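Local coordinates for odorant binding protein OBP69a (PDB 6HHE) that probably binds odorants as a small secreted helical carrier of the medfly, a member of the PBP/GOBP family of insect odorant-binding proteins, at residues I19-V24 / L52-L57; E26-E31 / K37-Q42; C46-V51 / E98-T103; V64-L69 / E105-T110. All coordinates share one frame; numbering follows the deposited sequence. Where two conformers were deposited one is given.

Interactions 1 and 3 share helix 42-55 and their centres lie about 8 Å apart; T22 CG2 of interaction 1 packs 3.6 Å from F47 N of interaction 3. Interaction 2 adds helix 26-35, whose F29 CZ meets F47 CE2 at 3.5 Å, and the loop before helix 42-55, whose M38 CE meets F101 CE1 at 3.5 Å. Interactions 3 and 4 both use helix 96-110, with centres about 11 Å apart. Interaction 1 meets interaction 4 where L57 O and H65 N come within 2.7 Å. The bound 2-(2-methoxyethoxy)ethanol touches I80, E83, N111 and I114; L66 and Y107 of interaction 4 contact the helices, 78-88 and 112-121, that carry three of these residues.

Interaction 1: residues I19-V24 / L52-L57; sequences IKETGV and LDKIGL
E21 and K54 meet through one pair of atoms: K54 NZ donates to E21 OE1 at 2.9 Å, a salt-bridged hydrogen bond. The ammonium comes to the syn lone pair of OE1, the side facing the other oxygen, yet OE2 stays at 3.6 Å from NZ, so the grip is one-pronged. The two chains approach from opposite directions and together span the 11.8 Å between their CA atoms. The glutamate does its share with CG trans to its backbone N (chi1 -178°) and an extended chain beyond. The lysine instead bends at chi2 (28°), away from a staggered value, before running straight to its end. E21 was modelled in two conformers and the bridge belongs to the one given, which makes it probably intermittent.

The packed side lies against the helices. The K54 chain rests on L14 and C18 of helix 10-22, while E21 OE1 comes 3.7 Å from C50 SG of helix 42-55. C18 and C50 are joined by one of the three disulfides that staple the all-helical odorant-binding protein fold, so the charged pair spans two helices that are already covalently tied. Both helices end close by: G23 leaves helix 10-22 with positive phi, and G56 closes helix 42-55 in a Schellman motif, with L57 N reaching back to L52 O at 2.8 Å.

The outer side is loose. Both residues are exposed, and the segments bury just 66 Å² between them. D53 OD2 lies 6.3 Å from E21 OE2, so the lysine's charge may offset some of the repulsion between the two carboxylates.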
loop_
_atom_site.group_PDB
_atom_site.type_symbol
_atom_site.label_atom_id
_atom_site.label_comp_id
_atom_site.label_asym_id
_atom_site.label_seq_id
_atom_site.Cartn_x
_atom_site.Cartn_y
_atom_site.Cartn_z
ATOM N N ILE A 19 6.209 10.921 -0.742
ATOM C CA ILE A 19 5.696 11.980 -1.608
ATOM C C ILE A 19 6.828 12.682 -2.338
ATOM O O ILE A 19 6.760 12.900 -3.553
ATOM C CB ILE A 19 4.844 12.970 -0.801
ATOM C CG1 ILE A 19 3.546 12.292 -0.413
ATOM C CG2 ILE A 19 4.612 14.234 -1.619
ATOM C CD1 ILE A 19 2.722 13.084 0.579
ATOM N N LYS A 20 7.901 13.041 -1.620
ATOM C CA LYS A 20 8.938 13.832 -2.252
ATOM C C LYS A 20 9.693 13.001 -3.281
ATOM O O LYS A 20 10.053 13.503 -4.346
ATOM C CB LYS A 20 9.905 14.389 -1.205
ATOM C CG LYS A 20 9.311 15.477 -0.347
ATOM C CD LYS A 20 10.386 16.001 0.608
ATOM C CE LYS A 20 10.026 17.374 1.149
ATOM N NZ LYS A 20 8.728 17.315 1.846
ATOM N N GLU A 21 9.881 11.713 -2.963
ATOM C CA GLU A 21 10.651 10.794 -3.782
ATOM C C GLU A 21 9.925 10.430 -5.073
ATOM O O GLU A 21 10.577 10.216 -6.103
ATOM C CB GLU A 21 10.965 9.550 -2.933
ATOM C CG GLU A 21 11.810 8.480 -3.581
ATOM C CD GLU A 21 12.070 7.280 -2.660
ATOM O OE1 GLU A 21 12.182 7.442 -1.421
ATOM O OE2 GLU A 21 12.208 6.171 -3.213
ATOM N N THR A 22 8.572 10.365 -5.067
ATOM C CA THR A 22 7.786 9.911 -6.198
ATOM C C THR A 22 7.085 11.022 -6.970
ATOM O O THR A 22 6.620 10.778 -8.097
ATOM C CB THR A 22 6.702 8.911 -5.775
ATOM O OG1 THR A 22 5.783 9.550 -4.889
ATOM C CG2 THR A 22 7.336 7.707 -5.125
ATOM N N GLY A 23 6.945 12.210 -6.385
ATOM C CA GLY A 23 6.178 13.248 -7.055
ATOM C C GLY A 23 4.674 13.047 -7.108
ATOM O O GLY A 23 3.995 13.805 -7.819
ATOM N N VAL A 24 4.124 12.088 -6.355
ATOM C CA VAL A 24 2.669 11.981 -6.218
ATOM C C VAL A 24 2.108 13.292 -5.686
ATOM O O VAL A 24 2.734 13.968 -4.844
ATOM C CB VAL A 24 2.292 10.790 -5.313
ATOM C CG1 VAL A 24 2.605 11.067 -3.843
ATOM C CG2 VAL A 24 0.821 10.394 -5.459
ATOM N N LEU A 52 5.372 0.518 0.817
ATOM C CA LEU A 52 5.615 -0.898 1.100
ATOM C C LEU A 52 7.093 -1.173 1.323
ATOM O O LEU A 52 7.471 -1.966 2.204
ATOM C CB LEU A 52 5.099 -1.772 -0.048
ATOM C CG LEU A 52 3.597 -1.782 -0.187
ATOM C CD1 LEU A 52 3.249 -2.638 -1.408
ATOM C CD2 LEU A 52 2.855 -2.341 1.032
ATOM N N ASP A 53 7.947 -0.533 0.531
ATOM C CA ASP A 53 9.378 -0.774 0.629
ATOM C C ASP A 53 9.935 -0.214 1.929
ATOM O O ASP A 53 10.754 -0.872 2.584
ATOM C CB ASP A 53 10.074 -0.165 -0.584
ATOM C CG ASP A 53 11.584 -0.288 -0.499
ATOM O OD1 ASP A 53 12.107 -1.380 -0.791
ATOM O OD2 ASP A 53 12.235 0.696 -0.112
ATOM N N LYS A 54 9.454 0.966 2.349
ATOM C CA LYS A 54 9.927 1.606 3.582
ATOM C C LYS A 54 9.575 0.770 4.804
ATOM O O LYS A 54 10.332 0.753 5.791
ATOM C CB LYS A 54 9.305 3.004 3.728
ATOM C CG LYS A 54 10.127 4.234 3.239
ATOM C CD LYS A 54 11.077 3.951 2.138
ATOM C CE LYS A 54 11.632 5.270 1.550
ATOM N NZ LYS A 54 12.288 5.123 0.234
ATOM N N ILE A 55 8.424 0.101 4.768
ATOM C CA ILE A 55 7.996 -0.759 5.869
ATOM C C ILE A 55 8.631 -2.135 5.796
ATOM O O ILE A 55 8.565 -2.898 6.767
ATOM C CB ILE A 55 6.465 -0.848 5.881
ATOM C CG1 ILE A 55 5.865 0.545 5.994
ATOM C CG2 ILE A 55 5.955 -1.689 7.077
ATOM C CD1 ILE A 55 4.422 0.576 5.850
ATOM N N GLY A 56 9.285 -2.466 4.705
ATOM C CA GLY A 56 9.871 -3.773 4.543
ATOM C C GLY A 56 8.977 -4.854 3.988
ATOM O O GLY A 56 9.297 -6.035 4.159
ATOM N N LEU A 57 7.884 -4.502 3.306
ATOM C CA LEU A 57 6.880 -5.477 2.879
ATOM C C LEU A 57 7.020 -5.949 1.435
ATOM O O LEU A 57 6.222 -6.796 1.000
ATOM C CB LEU A 57 5.478 -4.904 3.089
ATOM C CG LEU A 57 5.296 -4.461 4.531
ATOM C CD1 LEU A 57 3.978 -3.828 4.681
ATOM C CD2 LEU A 57 5.395 -5.673 5.474
#

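Interaction 2: residues E26-E31 / K37-Q42; sequences EDLFIE and KMPNNQ
L28 of helix 26-35 and P39 of the following loop carry the apolar part of the contact, L28 CD2 standing 4.1 Å from P39 CG. The pyrrolidine ring also lies over the helix backbone, its CG 3.9 Å from L28 O. Its CG and CD lie alongside the E31 chain, which runs antiparallel to the ring, with P39 CG and E31 CG 4.1 Å apart. Shrinking the proline to an alanine would probably strip L28 O and the E31 methylene of this cover and give the loop more freedom to flex.

Polar groups touch apolar ones at N41. L28 CD2 approaches N41 OD1 to 3.5 Å, and both leucine methyls lie near N41 CB. The leucine reaches there because its CG sits trans to the carbonyl carbon (chi1 -61°), which throws its end toward the loop. Residues 37-42 form the loop joining helix 26-35 to helix 42-55, running back past the first helix, with N41 at the N-cap position and N40 at the centre of an inverse gamma turn. L28 and P39 also touch that next helix, at R43 and L44 respectively.

No direct hydrogen bond joins the segments, and water supplies the polar link. One water donates to K37 O at 2.8 Å and, weakly, to E31 OE2 at 3.3 Å. The bend of the glutamate at chi2 (89°) turns its carboxylate to the solvent-facing margin, where this bridge forms.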
loop_
_atom_site.group_PDB
_atom_site.type_symbol
_atom_site.label_atom_id
_atom_site.label_comp_id
_atom_site.label_asym_id
_atom_site.label_seq_id
_atom_site.Cartn_x
_atom_site.Cartn_y
_atom_site.Cartn_z
ATOM N N GLU A 26 -1.442 15.668 -4.335
ATOM C CA GLU A 26 -2.655 15.515 -3.528
ATOM C C GLU A 26 -3.898 15.244 -4.374
ATOM O O GLU A 26 -4.793 14.524 -3.921
ATOM C CB GLU A 26 -2.865 16.756 -2.658
ATOM C CG GLU A 26 -4.079 16.705 -1.701
ATOM C CD GLU A 26 -4.047 15.548 -0.690
ATOM O OE1 GLU A 26 -5.119 15.196 -0.135
ATOM O OE2 GLU A 26 -2.961 14.988 -0.441
ATOM N N ASP A 27 -3.964 15.761 -5.606
ATOM C CA ASP A 27 -5.117 15.486 -6.464
ATOM C C ASP A 27 -5.319 13.996 -6.702
ATOM O O ASP A 27 -6.473 13.543 -6.808
ATOM C CB ASP A 27 -4.993 16.232 -7.790
ATOM C CG ASP A 27 -3.796 15.799 -8.584
ATOM O OD1 ASP A 27 -2.683 16.052 -8.097
ATOM O OD2 ASP A 27 -3.958 15.214 -9.674
ATOM N N LEU A 28 -4.235 13.215 -6.743
ATOM C CA LEU A 28 -4.360 11.774 -6.937
ATOM C C LEU A 28 -4.960 11.101 -5.718
ATOM O O LEU A 28 -5.785 10.187 -5.853
ATOM C CB LEU A 28 -3.023 11.138 -7.288
ATOM C CG LEU A 28 -2.401 11.673 -8.578
ATOM C CD1 LEU A 28 -1.054 11.078 -8.853
ATOM C CD2 LEU A 28 -3.344 11.407 -9.751
ATOM N N PHE A 29 -4.544 11.515 -4.525
ATOM C CA PHE A 29 -5.138 10.955 -3.313
ATOM C C PHE A 29 -6.606 11.346 -3.186
ATOM O O PHE A 29 -7.468 10.506 -2.858
ATOM C CB PHE A 29 -4.352 11.438 -2.091
ATOM C CG PHE A 29 -2.937 10.879 -1.977
ATOM C CD1 PHE A 29 -2.661 9.523 -2.092
ATOM C CD2 PHE A 29 -1.878 11.749 -1.709
ATOM C CE1 PHE A 29 -1.315 9.042 -1.939
ATOM C CE2 PHE A 29 -0.558 11.271 -1.547
ATOM C CZ PHE A 29 -0.279 9.936 -1.682
ATOM N N ILE A 30 -6.933 12.607 -3.487
ATOM C CA ILE A 30 -8.329 13.038 -3.439
ATOM C C ILE A 30 -9.157 12.243 -4.432
ATOM O O ILE A 30 -10.263 11.783 -4.117
ATOM C CB ILE A 30 -8.423 14.545 -3.703
ATOM C CG1 ILE A 30 -7.830 15.321 -2.526
ATOM C CG2 ILE A 30 -9.873 14.936 -3.962
ATOM C CD1 ILE A 30 -7.583 16.799 -2.841
ATOM N N GLU A 31 -8.627 12.040 -5.644
ATOM C CA GLU A 31 -9.385 11.282 -6.642
ATOM C C GLU A 31 -9.656 9.860 -6.171
ATOM O O GLU A 31 -10.773 9.360 -6.325
ATOM C CB GLU A 31 -8.638 11.259 -7.968
ATOM C CG GLU A 31 -9.273 10.299 -8.956
ATOM C CD GLU A 31 -10.353 10.956 -9.786
ATOM O OE1 GLU A 31 -10.601 12.163 -9.569
ATOM O OE2 GLU A 31 -10.945 10.272 -10.658
ATOM N N LYS A 37 -11.854 4.556 -6.579
ATOM C CA LYS A 37 -11.101 3.848 -7.614
ATOM C C LYS A 37 -9.737 4.524 -7.645
ATOM O O LYS A 37 -9.650 5.717 -7.941
ATOM C CB LYS A 37 -11.796 3.917 -8.967
ATOM C CG LYS A 37 -11.054 3.258 -10.112
ATOM C CD LYS A 37 -11.938 3.327 -11.359
ATOM C CE LYS A 37 -11.445 2.452 -12.479
ATOM N NZ LYS A 37 -10.120 2.830 -12.875
ATOM N N MET A 38 -8.684 3.798 -7.282
ATOM C CA MET A 38 -7.336 4.419 -7.413
ATOM C C MET A 38 -7.042 4.746 -8.870
ATOM O O MET A 38 -7.160 3.865 -9.745
ATOM C CB MET A 38 -6.185 3.538 -6.956
ATOM C CG MET A 38 -6.276 3.089 -5.525
ATOM S SD MET A 38 -4.695 2.414 -5.009
ATOM C CE MET A 38 -4.613 0.925 -5.924
ATOM N N PRO A 39 -6.658 5.970 -9.180
ATOM C CA PRO A 39 -6.347 6.284 -10.573
ATOM C C PRO A 39 -5.053 5.603 -11.002
ATOM O O PRO A 39 -4.088 5.447 -10.221
ATOM C CB PRO A 39 -6.251 7.813 -10.570
ATOM C CG PRO A 39 -5.799 8.149 -9.168
ATOM C CD PRO A 39 -6.576 7.158 -8.313
ATOM N N ASN A 40 -5.022 5.180 -12.273
ATOM C CA ASN A 40 -3.874 4.462 -12.829
ATOM C C ASN A 40 -2.768 5.423 -13.243
ATOM O O ASN A 40 -2.450 5.583 -14.419
ATOM C CB ASN A 40 -4.321 3.638 -14.029
ATOM C CG ASN A 40 -4.807 2.279 -13.621
ATOM O OD1 ASN A 40 -5.945 2.126 -13.211
ATOM N ND2 ASN A 40 -3.934 1.283 -13.716
ATOM N N ASN A 41 -2.252 6.159 -12.275
ATOM C CA ASN A 41 -1.198 7.123 -12.535
ATOM C C ASN A 41 0.071 6.541 -11.954
ATOM O O ASN A 41 0.090 6.038 -10.791
ATOM C CB ASN A 41 -1.525 8.486 -11.918
ATOM C CG ASN A 41 -2.684 9.195 -12.620
ATOM O OD1 ASN A 41 -3.860 9.069 -12.240
ATOM N ND2 ASN A 41 -2.344 9.973 -13.635
ATOM N N GLN A 42 1.133 6.579 -12.741
ATOM C CA GLN A 42 2.372 5.947 -12.306
ATOM C C GLN A 42 2.923 6.532 -11.029
ATOM O O GLN A 42 3.431 5.774 -10.217
ATOM C CB GLN A 42 3.459 6.089 -13.375
ATOM C CG GLN A 42 3.074 5.424 -14.703
ATOM C CD GLN A 42 2.735 3.949 -14.532
ATOM O OE1 GLN A 42 1.611 3.554 -14.775
ATOM N NE2 GLN A 42 3.709 3.133 -14.131
HETATM O O HOH W 1 -10.116 7.066 -10.392
#

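Interaction 3: residues C46-V51 / E98-T103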
loop_
_atom_site.group_PDB
_atom_site.type_symbol
_atom_site.label_atom_id
_atom_site.label_comp_id
_atom_site.label_asym_id
_atom_site.label_seq_id
_atom_site.Cartn_x
_atom_site.Cartn_y
_atom_site.Cartn_z
ATOM N N CYS A 46 3.942 4.296 -7.769
ATOM C CA CYS A 46 5.269 4.307 -7.173
ATOM C C CYS A 46 5.252 4.796 -5.738
ATOM O O CYS A 46 6.081 4.327 -4.954
ATOM C CB CYS A 46 6.212 5.137 -7.997
ATOM S SG CYS A 46 6.618 4.353 -9.582
ATOM N N PHE A 47 4.351 5.710 -5.382
ATOM C CA PHE A 47 4.163 6.039 -3.968
ATOM C C PHE A 47 3.815 4.801 -3.169
ATOM O O PHE A 47 4.335 4.593 -2.072
ATOM C CB PHE A 47 3.071 7.099 -3.823
ATOM C CG PHE A 47 2.699 7.372 -2.411
ATOM C CD1 PHE A 47 3.476 8.233 -1.651
ATOM C CD2 PHE A 47 1.583 6.772 -1.848
ATOM C CE1 PHE A 47 3.131 8.444 -0.303
ATOM C CE2 PHE A 47 1.236 6.962 -0.494
ATOM C CZ PHE A 47 2.025 7.826 0.262
ATOM N N ILE A 48 2.853 4.007 -3.656
ATOM C CA ILE A 48 2.444 2.810 -2.931
ATOM C C ILE A 48 3.618 1.851 -2.807
ATOM O O ILE A 48 3.895 1.339 -1.712
ATOM C CB ILE A 48 1.235 2.154 -3.636
ATOM C CG1 ILE A 48 0.066 3.118 -3.633
ATOM C CG2 ILE A 48 0.881 0.867 -2.916
ATOM C CD1 ILE A 48 -1.116 2.632 -4.398
ATOM N N HIS A 49 4.394 1.676 -3.883
ATOM C CA HIS A 49 5.592 0.855 -3.771
ATOM C C HIS A 49 6.556 1.406 -2.727
ATOM O O HIS A 49 7.112 0.640 -1.937
ATOM C CB HIS A 49 6.288 0.749 -5.124
ATOM C CG HIS A 49 7.558 -0.014 -5.064
ATOM N ND1 HIS A 49 8.772 0.592 -4.816
ATOM C CD2 HIS A 49 7.800 -1.341 -5.147
ATOM C CE1 HIS A 49 9.714 -0.337 -4.762
ATOM N NE2 HIS A 49 9.156 -1.513 -4.983
ATOM N N CYS A 50 6.736 2.725 -2.704
ATOM C CA CYS A 50 7.653 3.390 -1.767
ATOM C C CYS A 50 7.263 3.080 -0.337
ATOM O O CYS A 50 8.134 2.766 0.495
ATOM C CB CYS A 50 7.602 4.896 -2.053
ATOM S SG CYS A 50 8.812 5.889 -1.007
ATOM N N VAL A 51 5.970 3.172 -0.035
ATOM C CA VAL A 51 5.488 2.908 1.315
ATOM C C VAL A 51 5.745 1.458 1.685
ATOM O O VAL A 51 6.312 1.178 2.749
ATOM C CB VAL A 51 4.012 3.280 1.438
ATOM C CG1 VAL A 51 3.417 2.795 2.786
ATOM C CG2 VAL A 51 3.821 4.796 1.255
ATOM N N GLU A 98 4.052 -1.426 -10.474
ATOM C CA GLU A 98 2.846 -2.126 -10.929
ATOM C C GLU A 98 2.440 -3.222 -9.944
ATOM O O GLU A 98 1.253 -3.367 -9.622
ATOM C CB GLU A 98 3.036 -2.769 -12.304
ATOM C CG GLU A 98 3.529 -1.848 -13.387
ATOM C CD GLU A 98 2.551 -0.756 -13.738
ATOM O OE1 GLU A 98 2.990 0.249 -14.354
ATOM O OE2 GLU A 98 1.346 -0.890 -13.419
ATOM N N THR A 99 3.397 -4.024 -9.459
ATOM C CA THR A 99 3.077 -5.033 -8.446
ATOM C C THR A 99 2.471 -4.399 -7.202
ATOM O O THR A 99 1.474 -4.904 -6.667
ATOM C CB THR A 99 4.315 -5.831 -8.048
ATOM O OG1 THR A 99 4.837 -6.484 -9.212
ATOM C CG2 THR A 99 3.970 -6.888 -7.035
ATOM N N ALA A 100 3.065 -3.305 -6.703
ATOM C CA ALA A 100 2.489 -2.673 -5.515
ATOM C C ALA A 100 1.049 -2.249 -5.773
ATOM O O ALA A 100 0.173 -2.430 -4.907
ATOM C CB ALA A 100 3.317 -1.456 -5.106
ATOM N N PHE A 101 0.787 -1.695 -6.959
ATOM C CA PHE A 101 -0.543 -1.194 -7.294
ATOM C C PHE A 101 -1.540 -2.320 -7.409
ATOM O O PHE A 101 -2.627 -2.250 -6.805
ATOM C CB PHE A 101 -0.481 -0.425 -8.610
ATOM C CG PHE A 101 -1.751 0.305 -8.979
ATOM C CD1 PHE A 101 -2.036 1.536 -8.414
ATOM C CD2 PHE A 101 -2.595 -0.213 -9.934
ATOM C CE1 PHE A 101 -3.178 2.270 -8.831
ATOM C CE2 PHE A 101 -3.747 0.483 -10.315
ATOM C CZ PHE A 101 -4.030 1.700 -9.751
ATOM N N LEU A 102 -1.200 -3.354 -8.188
ATOM C CA LEU A 102 -2.115 -4.491 -8.365
ATOM C C LEU A 102 -2.385 -5.195 -7.039
ATOM O O LEU A 102 -3.526 -5.610 -6.773
ATOM C CB LEU A 102 -1.519 -5.468 -9.376
ATOM C CG LEU A 102 -1.415 -4.920 -10.795
ATOM C CD1 LEU A 102 -0.548 -5.892 -11.588
ATOM C CD2 LEU A 102 -2.792 -4.741 -11.402
ATOM N N THR A 103 -1.341 -5.361 -6.206
ATOM C CA THR A 103 -1.539 -6.016 -4.921
ATOM C C THR A 103 -2.438 -5.166 -4.043
ATOM O O THR A 103 -3.349 -5.692 -3.388
ATOM C CB THR A 103 -0.188 -6.296 -4.255
ATOM O OG1 THR A 103 0.595 -7.112 -5.160
ATOM C CG2 THR A 103 -0.363 -7.062 -2.952
#
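A100 and H49 make the closest approach, A100 CB lying 3.5 Å from H49 CA and 3.7 Å from H49 CB. The alanine methyl thus sits against the backbone of helix 42-55, and the two CA atoms come within 5.0 Å. Beside it, I48 reaches across with two branches: CG2 lies 4.0 Å from A100 CB, and CD1 meets F101 CD1 obliquely at 4.3 Å. With chi1 at -62°, CG2 is anti to the backbone N and falls on A100, while CG1 lies beside the N and carries CD1 to F101. With so small a residue at the crossing, the helix axes pass at 7.8 Å, their directions perpendicular at 90°.

Farther out, M38 packs on both I48 and F101, and K45 makes a cation-pi contact with the F101 ring and a salt bridge with E98. On helix 96-110, T103 OG1 donates to T99 O at 2.8 Å; T103 N reaches the same carbonyl from the opposite face, so that oxygen is gripped twice.

Covalent ties hold the arrangement: C46 is bonded to C97 just before segment 98-103, and C50 to C18 of helix 10-22. These are two of the three interlocked disulfides characteristic of classical insect odorant-binding proteins. No hydrogen bond crosses between the segments and the direct fit rests on dispersion and shape, so the alignment of the helices probably depends on packing at A100, with the C46-C97 disulfide as a covalent tie beside it.

Interaction 4: residues V64-L69 / E105-T110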
loop_
_atom_site.group_PDB
_atom_site.type_symbol
_atom_site.label_atom_id
_atom_site.label_comp_id
_atom_site.label_asym_id
_atom_site.label_seq_id
_atom_site.Cartn_x
_atom_site.Cartn_y
_atom_site.Cartn_z
ATOM N N VAL A 64 5.834 -9.644 -2.381
ATOM C CA VAL A 64 5.266 -9.010 -1.200
ATOM C C VAL A 64 5.281 -9.980 -0.030
ATOM O O VAL A 64 4.911 -11.145 -0.179
ATOM C CB VAL A 64 3.846 -8.541 -1.521
ATOM C CG1 VAL A 64 3.185 -7.921 -0.299
ATOM C CG2 VAL A 64 3.898 -7.576 -2.722
ATOM N N HIS A 65 5.638 -9.477 1.145
ATOM C CA HIS A 65 5.705 -10.289 2.369
ATOM C C HIS A 65 4.908 -9.619 3.466
ATOM O O HIS A 65 5.438 -9.214 4.492
ATOM C CB HIS A 65 7.149 -10.489 2.800
ATOM C CG HIS A 65 8.026 -11.023 1.718
ATOM N ND1 HIS A 65 7.941 -12.326 1.271
ATOM C CD2 HIS A 65 8.991 -10.433 0.979
ATOM C CE1 HIS A 65 8.828 -12.517 0.311
ATOM N NE2 HIS A 65 9.475 -11.383 0.111
ATOM N N LEU A 66 3.604 -9.483 3.244
ATOM C CA LEU A 66 2.758 -8.867 4.252
ATOM C C LEU A 66 2.750 -9.688 5.537
ATOM O O LEU A 66 2.523 -9.146 6.626
ATOM C CB LEU A 66 1.355 -8.721 3.667
ATOM C CG LEU A 66 0.449 -7.781 4.434
ATOM C CD1 LEU A 66 0.853 -6.350 4.148
ATOM C CD2 LEU A 66 -0.968 -7.964 4.000
ATOM N N ASP A 67 2.985 -10.999 5.432
ATOM C CA ASP A 67 2.991 -11.823 6.624
ATOM C C ASP A 67 4.069 -11.408 7.618
ATOM O O ASP A 67 3.986 -11.804 8.781
ATOM C CB ASP A 67 3.100 -13.281 6.210
ATOM C CG ASP A 67 4.298 -13.582 5.328
ATOM O OD1 ASP A 67 4.721 -12.777 4.470
ATOM O OD2 ASP A 67 4.819 -14.705 5.456
ATOM N N ASN A 68 5.022 -10.570 7.206
ATOM C CA ASN A 68 6.029 -10.053 8.134
ATOM C C ASN A 68 5.378 -9.291 9.274
ATOM O O ASN A 68 5.844 -9.346 10.418
ATOM C CB ASN A 68 7.003 -9.147 7.390
ATOM C CG ASN A 68 8.004 -9.928 6.589
ATOM O OD1 ASN A 68 7.998 -11.158 6.613
ATOM N ND2 ASN A 68 8.863 -9.224 5.858
ATOM N N LEU A 69 4.279 -8.600 8.984
ATOM C CA LEU A 69 3.572 -7.848 10.018
ATOM C C LEU A 69 3.091 -8.732 11.160
ATOM O O LEU A 69 2.773 -8.207 12.236
ATOM C CB LEU A 69 2.378 -7.129 9.397
ATOM C CG LEU A 69 2.771 -6.036 8.385
ATOM C CD1 LEU A 69 1.603 -5.338 7.805
ATOM C CD2 LEU A 69 3.679 -5.057 9.119
ATOM N N GLU A 105 -4.725 -3.040 -5.078
ATOM C CA GLU A 105 -6.083 -3.166 -5.600
ATOM C C GLU A 105 -6.753 -4.384 -5.006
ATOM O O GLU A 105 -7.947 -4.332 -4.634
ATOM C CB GLU A 105 -6.079 -3.264 -7.123
ATOM C CG GLU A 105 -5.901 -1.927 -7.769
ATOM C CD GLU A 105 -6.022 -2.000 -9.267
ATOM O OE1 GLU A 105 -5.364 -2.872 -9.877
ATOM O OE2 GLU A 105 -6.795 -1.196 -9.824
ATOM N N CYS A 106 -6.015 -5.497 -4.894
ATOM C CA CYS A 106 -6.564 -6.695 -4.265
ATOM C C CYS A 106 -6.869 -6.440 -2.781
ATOM O O CYS A 106 -7.938 -6.828 -2.276
ATOM C CB CYS A 106 -5.598 -7.841 -4.474
ATOM S SG CYS A 106 -6.212 -9.385 -3.712
ATOM N N TYR A 107 -5.963 -5.771 -2.064
ATOM C CA TYR A 107 -6.233 -5.445 -0.653
ATOM C C TYR A 107 -7.503 -4.634 -0.488
ATOM O O TYR A 107 -8.270 -4.875 0.453
ATOM C CB TYR A 107 -5.076 -4.651 -0.058
ATOM C CG TYR A 107 -3.760 -5.351 0.087
ATOM C CD1 TYR A 107 -3.628 -6.755 0.116
ATOM C CD2 TYR A 107 -2.627 -4.577 0.260
ATOM C CE1 TYR A 107 -2.375 -7.332 0.314
ATOM C CE2 TYR A 107 -1.345 -5.158 0.416
ATOM C CZ TYR A 107 -1.253 -6.524 0.465
ATOM O OH TYR A 107 0.029 -7.015 0.627
ATOM N N ILE A 108 -7.745 -3.674 -1.386
ATOM C CA ILE A 108 -8.905 -2.788 -1.274
ATOM C C ILE A 108 -10.183 -3.580 -1.478
ATOM O O ILE A 108 -11.189 -3.351 -0.774
ATOM C CB ILE A 108 -8.744 -1.677 -2.307
ATOM C CG1 ILE A 108 -7.694 -0.656 -1.850
ATOM C CG2 ILE A 108 -10.117 -0.979 -2.571
ATOM C CD1 ILE A 108 -7.183 0.262 -2.986
ATOM N N LYS A 109 -10.153 -4.545 -2.415
ATOM C CA LYS A 109 -11.314 -5.421 -2.630
ATOM C C LYS A 109 -11.548 -6.335 -1.438
ATOM O O LYS A 109 -12.711 -6.624 -1.089
ATOM C CB LYS A 109 -11.135 -6.289 -3.886
ATOM C CG LYS A 109 -11.265 -5.524 -5.191
ATOM C CD LYS A 109 -11.158 -6.456 -6.390
ATOM C CE LYS A 109 -11.195 -5.665 -7.689
ATOM N NZ LYS A 109 -10.110 -4.642 -7.716
ATOM N N THR A 110 -10.469 -6.758 -0.753
ATOM C CA THR A 110 -10.543 -7.760 0.311
ATOM C C THR A 110 -10.957 -7.164 1.640
ATOM O O THR A 110 -11.798 -7.745 2.339
ATOM C CB THR A 110 -9.193 -8.459 0.424
ATOM O OG1 THR A 110 -8.938 -9.072 -0.856
ATOM C CG2 THR A 110 -9.177 -9.522 1.530
#
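Y107 and L66 point at each other from opposite directions, and the leucine's branches press on the phenol end from one side of the ring plane. L66 CD2 lies 3.6 Å from Y107 OH and 3.8 Å from CZ, coming to the ring obliquely, while L66 CD1 and Y107 OH are 3.7 Å apart. Both methyls thus come across the hydroxyl, CD2 at nearly a right angle to the C-O bond. V64 adds a third methyl from a different quarter, its CG1 meeting Y107 OH almost end-on at 3.4 Å.

Two torsions set up the meeting. Y107 has CG beside its backbone N and trans to the carbonyl carbon (chi1 -66°), sending the ring off helix 96-110 to bridge a CA separation of 10.8 Å from L66. L66 holds CG trans to its own N (chi1 -165°), which brings both methyls over the hydroxyl end of the ring. Trimming L66 to an alanine would probably open a gap round the phenol end and leave the ring freer to turn.

All three residues are buried, and no hydrogen bond links the segments. Within helix 96-110, T110 OG1 donates to C106 O at 2.8 Å, from above the carbonyl plane, and C106 itself is disulfide-bonded to C88 of helix 78-88. The contact joins the loop after helix 42-55 to helix 96-110, with L66 also against L84 of helix 78-88 and Y107 against L115 of helix 112-121.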